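Local structure of protein argonaute (Marinitoga piezophila, 5I4A) at residues 159-171 / 180-192. The protein uses short 5'-hydroxyl guide RNAs to bind complementary single-stranded DNA or RNA targets and cleave them, and may help defend the cell against mobile genetic elements. Residues are numbered along the deposited sequence; the frame is centred on the assembly and turned at random.
Sequences PALESAIKSGYLY and PYISGLDGILKID
Tyr181 turns its ring away from its own amide (chi1 161°) and directs it among Lys166, Ser167 and Leu170, while Leu170, whose CG lies anti to the carbonyl carbon (chi1 -56°), sends its branches across the base of that ring. Leu170 CG reaches Tyr181 CB at 3.7 Å, and Leu170 CD1 continues to Ile191 CG2. Ser167 O approaches the ring obliquely, 3.1 Å from Tyr181 CD2, and Lys166 CE lies near Tyr181 OH. Phe209 meets Tyr181 edge-to-face. Losing the ring, as with an alanine here, is likely to deprive Phe209 of its aromatic partner and open a gap beside Lys166 and Leu170 CD1. Leu189 spreads both methyls under Ala160 CB; Leu161 runs antiparallel alongside it, its CD1 3.3 Å from Gly187 O and its CD2 on Gly184 CA, where a CB would be tight. Tyr181 N donates to Gly168 O at 3.1 Å, nearly straight at hydrogen but from well above the carbonyl plane, beside the antiparallel non-hydrogen-bonded pair Tyr169-Pro180. Loop 160-168 and the first hairpin strand of this PAZ domain thus hold to strands 180-185 and 188-192 mainly by apolar shape, with one hydrogen bond at the Gly168 end, where bound RNA packs on Tyr169 and Ile191.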
loop_
_atom_site.group_PDB
_atom_site.type_symbol
_atom_site.label_atom_id
_atom_site.label_comp_id
_atom_site.label_asym_id
_atom_site.label_seq_id
_atom_site.Cartn_x
_atom_site.Cartn_y
_atom_site.Cartn_z
ATOM N N PRO A 159 18.104 -25.750 2.010
ATOM C CA PRO A 159 16.685 -25.926 2.334
ATOM C C PRO A 159 16.428 -25.764 3.827
ATOM O O PRO A 159 17.329 -25.890 4.660
ATOM C CB PRO A 159 16.390 -27.354 1.869
ATOM C CG PRO A 159 17.348 -27.566 0.749
ATOM C CD PRO A 159 18.608 -26.840 1.158
ATOM N N ALA A 160 15.159 -25.492 4.151
ATOM C CA ALA A 160 14.773 -25.081 5.499
ATOM C C ALA A 160 15.280 -26.047 6.564
ATOM O O ALA A 160 15.836 -25.629 7.585
ATOM C CB ALA A 160 13.251 -24.946 5.581
ATOM N N LEU A 161 15.101 -27.351 6.340
ATOM C CA LEU A 161 15.512 -28.326 7.345
ATOM C C LEU A 161 17.028 -28.425 7.459
ATOM O O LEU A 161 17.541 -28.811 8.515
ATOM C CB LEU A 161 14.910 -29.693 7.026
ATOM C CG LEU A 161 13.417 -29.832 7.327
ATOM C CD1 LEU A 161 12.934 -31.237 7.013
ATOM C CD2 LEU A 161 13.141 -29.480 8.781
ATOM N N GLU A 162 17.761 -28.079 6.398
ATOM C CA GLU A 162 19.215 -28.165 6.395
ATOM C C GLU A 162 19.881 -26.797 6.503
ATOM O O GLU A 162 21.060 -26.659 6.159
ATOM C CB GLU A 162 19.707 -28.876 5.135
ATOM C CG GLU A 162 18.895 -30.086 4.722
ATOM C CD GLU A 162 19.402 -30.695 3.429
ATOM O OE1 GLU A 162 20.195 -30.027 2.731
ATOM O OE2 GLU A 162 19.014 -31.840 3.113
ATOM N N SER A 163 19.157 -25.782 6.966
ATOM C CA SER A 163 19.662 -24.416 7.026
ATOM C C SER A 163 19.944 -24.044 8.475
ATOM O O SER A 163 19.047 -24.109 9.323
ATOM C CB SER A 163 18.666 -23.438 6.403
ATOM O OG SER A 163 19.166 -22.112 6.438
ATOM N N ALA A 164 21.190 -23.646 8.750
ATOM C CA ALA A 164 21.563 -23.250 10.104
ATOM C C ALA A 164 20.739 -22.058 10.577
ATOM O O ALA A 164 20.262 -22.036 11.718
ATOM C CB ALA A 164 23.055 -22.929 10.164
ATOM N N ILE A 165 20.561 -21.063 9.717
ATOM C CA ILE A 165 19.769 -19.881 10.033
ATOM C C ILE A 165 18.326 -20.138 9.622
ATOM O O ILE A 165 18.044 -20.935 8.719
ATOM C CB ILE A 165 20.349 -18.629 9.340
ATOM C CG1 ILE A 165 19.659 -17.355 9.838
ATOM C CG2 ILE A 165 20.243 -18.755 7.825
ATOM C CD1 ILE A 165 20.070 -16.100 9.096
ATOM N N LYS A 166 17.397 -19.467 10.297
ATOM C CA LYS A 166 15.975 -19.620 10.042
ATOM C C LYS A 166 15.304 -18.254 10.018
ATOM O O LYS A 166 15.882 -17.240 10.422
ATOM C CB LYS A 166 15.321 -20.531 11.090
ATOM C CG LYS A 166 15.614 -22.003 10.860
ATOM C CD LYS A 166 15.740 -22.788 12.148
ATOM C CE LYS A 166 15.977 -24.256 11.835
ATOM N NZ LYS A 166 16.910 -24.417 10.684
ATOM N N SER A 167 14.069 -18.238 9.524
ATOM C CA SER A 167 13.268 -17.024 9.440
ATOM C C SER A 167 11.809 -17.406 9.668
ATOM O O SER A 167 11.493 -18.557 9.981
ATOM C CB SER A 167 13.477 -16.320 8.093
ATOM O OG SER A 167 12.571 -16.800 7.115
ATOM N N GLY A 168 10.917 -16.435 9.504
ATOM C CA GLY A 168 9.503 -16.652 9.708
ATOM C C GLY A 168 8.701 -16.995 8.475
ATOM O O GLY A 168 7.496 -17.246 8.586
ATOM N N TYR A 169 9.320 -17.021 7.296
ATOM C CA TYR A 169 8.595 -17.280 6.059
ATOM C C TYR A 169 9.424 -18.155 5.135
ATOM O O TYR A 169 10.621 -17.913 4.948
ATOM C CB TYR A 169 8.221 -15.971 5.354
ATOM C CG TYR A 169 7.097 -15.233 6.042
ATOM C CD1 TYR A 169 7.356 -14.318 7.055
ATOM C CD2 TYR A 169 5.774 -15.464 5.688
ATOM C CE1 TYR A 169 6.330 -13.648 7.691
ATOM C CE2 TYR A 169 4.741 -14.798 6.318
ATOM C CZ TYR A 169 5.025 -13.891 7.319
ATOM O OH TYR A 169 4.000 -13.225 7.950
ATOM N N LEU A 170 8.775 -19.163 4.559
ATOM C CA LEU A 170 9.398 -20.085 3.622
ATOM C C LEU A 170 8.930 -19.772 2.208
ATOM O O LEU A 170 7.736 -19.562 1.974
ATOM C CB LEU A 170 9.045 -21.534 3.964
ATOM C CG LEU A 170 9.367 -22.011 5.378
ATOM C CD1 LEU A 170 8.659 -23.313 5.669
ATOM C CD2 LEU A 170 10.858 -22.183 5.544
ATOM N N TYR A 171 9.871 -19.744 1.272
ATOM C CA TYR A 171 9.568 -19.565 -0.140
ATOM C C TYR A 171 9.657 -20.912 -0.844
ATOM O O TYR A 171 10.673 -21.606 -0.738
ATOM C CB TYR A 171 10.527 -18.562 -0.786
ATOM C CG TYR A 171 10.577 -18.659 -2.293
ATOM C CD1 TYR A 171 9.459 -18.376 -3.065
ATOM C CD2 TYR A 171 11.746 -19.031 -2.945
ATOM C CE1 TYR A 171 9.502 -18.464 -4.442
ATOM C CE2 TYR A 171 11.799 -19.120 -4.323
ATOM C CZ TYR A 171 10.673 -18.837 -5.067
ATOM O OH TYR A 171 10.718 -18.926 -6.438
ATOM N N PRO A 180 3.983 -19.060 6.168
ATOM C CA PRO A 180 4.617 -18.943 7.486
ATOM C C PRO A 180 5.258 -20.260 7.896
ATOM O O PRO A 180 4.730 -21.341 7.626
ATOM C CB PRO A 180 3.452 -18.567 8.408
ATOM C CG PRO A 180 2.455 -17.916 7.502
ATOM C CD PRO A 180 2.575 -18.628 6.186
ATOM N N TYR A 181 6.414 -20.156 8.545
ATOM C CA TYR A 181 7.193 -21.318 8.961
ATOM C C TYR A 181 6.788 -21.694 10.383
ATOM O O TYR A 181 7.116 -20.985 11.339
ATOM C CB TYR A 181 8.685 -21.012 8.857
ATOM C CG TYR A 181 9.590 -21.925 9.653
ATOM C CD1 TYR A 181 9.672 -23.282 9.369
ATOM C CD2 TYR A 181 10.385 -21.422 10.676
ATOM C CE1 TYR A 181 10.507 -24.114 10.093
ATOM C CE2 TYR A 181 11.223 -22.245 11.403
ATOM C CZ TYR A 181 11.281 -23.589 11.108
ATOM O OH TYR A 181 12.115 -24.410 11.832
ATOM N N ILE A 182 6.065 -22.805 10.519
ATOM C CA ILE A 182 5.607 -23.244 11.834
ATOM C C ILE A 182 6.736 -23.927 12.594
ATOM O O ILE A 182 7.178 -23.452 13.647
ATOM C CB ILE A 182 4.384 -24.170 11.702
ATOM C CG1 ILE A 182 3.232 -23.439 11.012
ATOM C CG2 ILE A 182 3.950 -24.676 13.071
ATOM C CD1 ILE A 182 2.690 -22.267 11.803
ATOM N N SER A 183 7.220 -25.051 12.074
ATOM C CA SER A 183 8.247 -25.801 12.778
ATOM C C SER A 183 9.020 -26.664 11.794
ATOM O O SER A 183 8.490 -27.092 10.765
ATOM C CB SER A 183 7.642 -26.674 13.883
ATOM O OG SER A 183 6.850 -27.712 13.335
ATOM N N GLY A 184 10.284 -26.904 12.129
ATOM C CA GLY A 184 11.121 -27.847 11.417
ATOM C C GLY A 184 11.937 -28.660 12.399
ATOM O O GLY A 184 12.980 -28.202 12.875
ATOM N N LEU A 185 11.459 -29.858 12.731
ATOM C CA LEU A 185 12.090 -30.690 13.746
ATOM C C LEU A 185 11.954 -32.149 13.342
ATOM O O LEU A 185 10.917 -32.554 12.815
ATOM C CB LEU A 185 11.453 -30.473 15.126
ATOM C CG LEU A 185 11.544 -29.088 15.770
ATOM C CD1 LEU A 185 10.642 -29.016 16.991
ATOM C CD2 LEU A 185 12.981 -28.765 16.144
ATOM N N ASP A 186 13.005 -32.931 13.595
ATOM C CA ASP A 186 12.998 -34.374 13.343
ATOM C C ASP A 186 12.725 -34.695 11.874
ATOM O O ASP A 186 12.110 -35.715 11.555
ATOM C CB ASP A 186 11.981 -35.087 14.238
ATOM C CG ASP A 186 11.894 -34.478 15.623
ATOM O OD1 ASP A 186 12.950 -34.309 16.271
ATOM O OD2 ASP A 186 10.769 -34.156 16.059
ATOM N N GLY A 187 13.168 -33.819 10.974
ATOM C CA GLY A 187 13.034 -34.058 9.554
ATOM C C GLY A 187 11.660 -33.815 8.969
ATOM O O GLY A 187 11.458 -34.100 7.782
ATOM N N ILE A 188 10.709 -33.304 9.747
ATOM C CA ILE A 188 9.377 -32.981 9.247
ATOM C C ILE A 188 9.201 -31.468 9.304
ATOM O O ILE A 188 9.357 -30.849 10.366
ATOM C CB ILE A 188 8.270 -33.719 10.018
ATOM C CG1 ILE A 188 8.298 -33.390 11.512
ATOM C CG2 ILE A 188 8.401 -35.224 9.818
ATOM C CD1 ILE A 188 6.950 -33.497 12.192
ATOM N N LEU A 189 8.902 -30.872 8.155
ATOM C CA LEU A 189 8.740 -29.432 8.019
ATOM C C LEU A 189 7.253 -29.104 7.972
ATOM O O LEU A 189 6.499 -29.735 7.225
ATOM C CB LEU A 189 9.442 -28.933 6.756
ATOM C CG LEU A 189 9.500 -27.429 6.487
ATOM C CD1 LEU A 189 10.339 -26.729 7.545
ATOM C CD2 LEU A 189 10.051 -27.163 5.092
ATOM N N LYS A 190 6.835 -28.128 8.773
ATOM C CA LYS A 190 5.428 -27.772 8.895
ATOM C C LYS A 190 5.229 -26.314 8.507
ATOM O O LYS A 190 5.964 -25.434 8.967
ATOM C CB LYS A 190 4.916 -28.039 10.314
ATOM C CG LYS A 190 4.993 -29.511 10.698
ATOM C CD LYS A 190 3.861 -29.933 11.623
ATOM C CE LYS A 190 4.088 -29.457 13.046
ATOM N NZ LYS A 190 3.254 -30.218 14.015
ATOM N N ILE A 191 4.231 -26.070 7.658
ATOM C CA ILE A 191 3.954 -24.755 7.104
ATOM C C ILE A 191 2.514 -24.377 7.423
ATOM O O ILE A 191 1.678 -25.224 7.748
ATOM C CB ILE A 191 4.199 -24.713 5.581
ATOM C CG1 ILE A 191 3.269 -25.697 4.868
ATOM C CG2 ILE A 191 5.638 -25.055 5.263
ATOM C CD1 ILE A 191 3.520 -25.803 3.378
ATOM N N ASP A 192 2.230 -23.082 7.320
ATOM C CA ASP A 192 0.887 -22.553 7.519
ATOM C C ASP A 192 0.224 -22.351 6.163
ATOM O O ASP A 192 0.808 -21.733 5.267
ATOM C CB ASP A 192 0.927 -21.235 8.296
ATOM C CG ASP A 192 -0.442 -20.801 8.801
ATOM O OD1 ASP A 192 -1.467 -21.172 8.188
ATOM O OD2 ASP A 192 -0.494 -20.080 9.819
#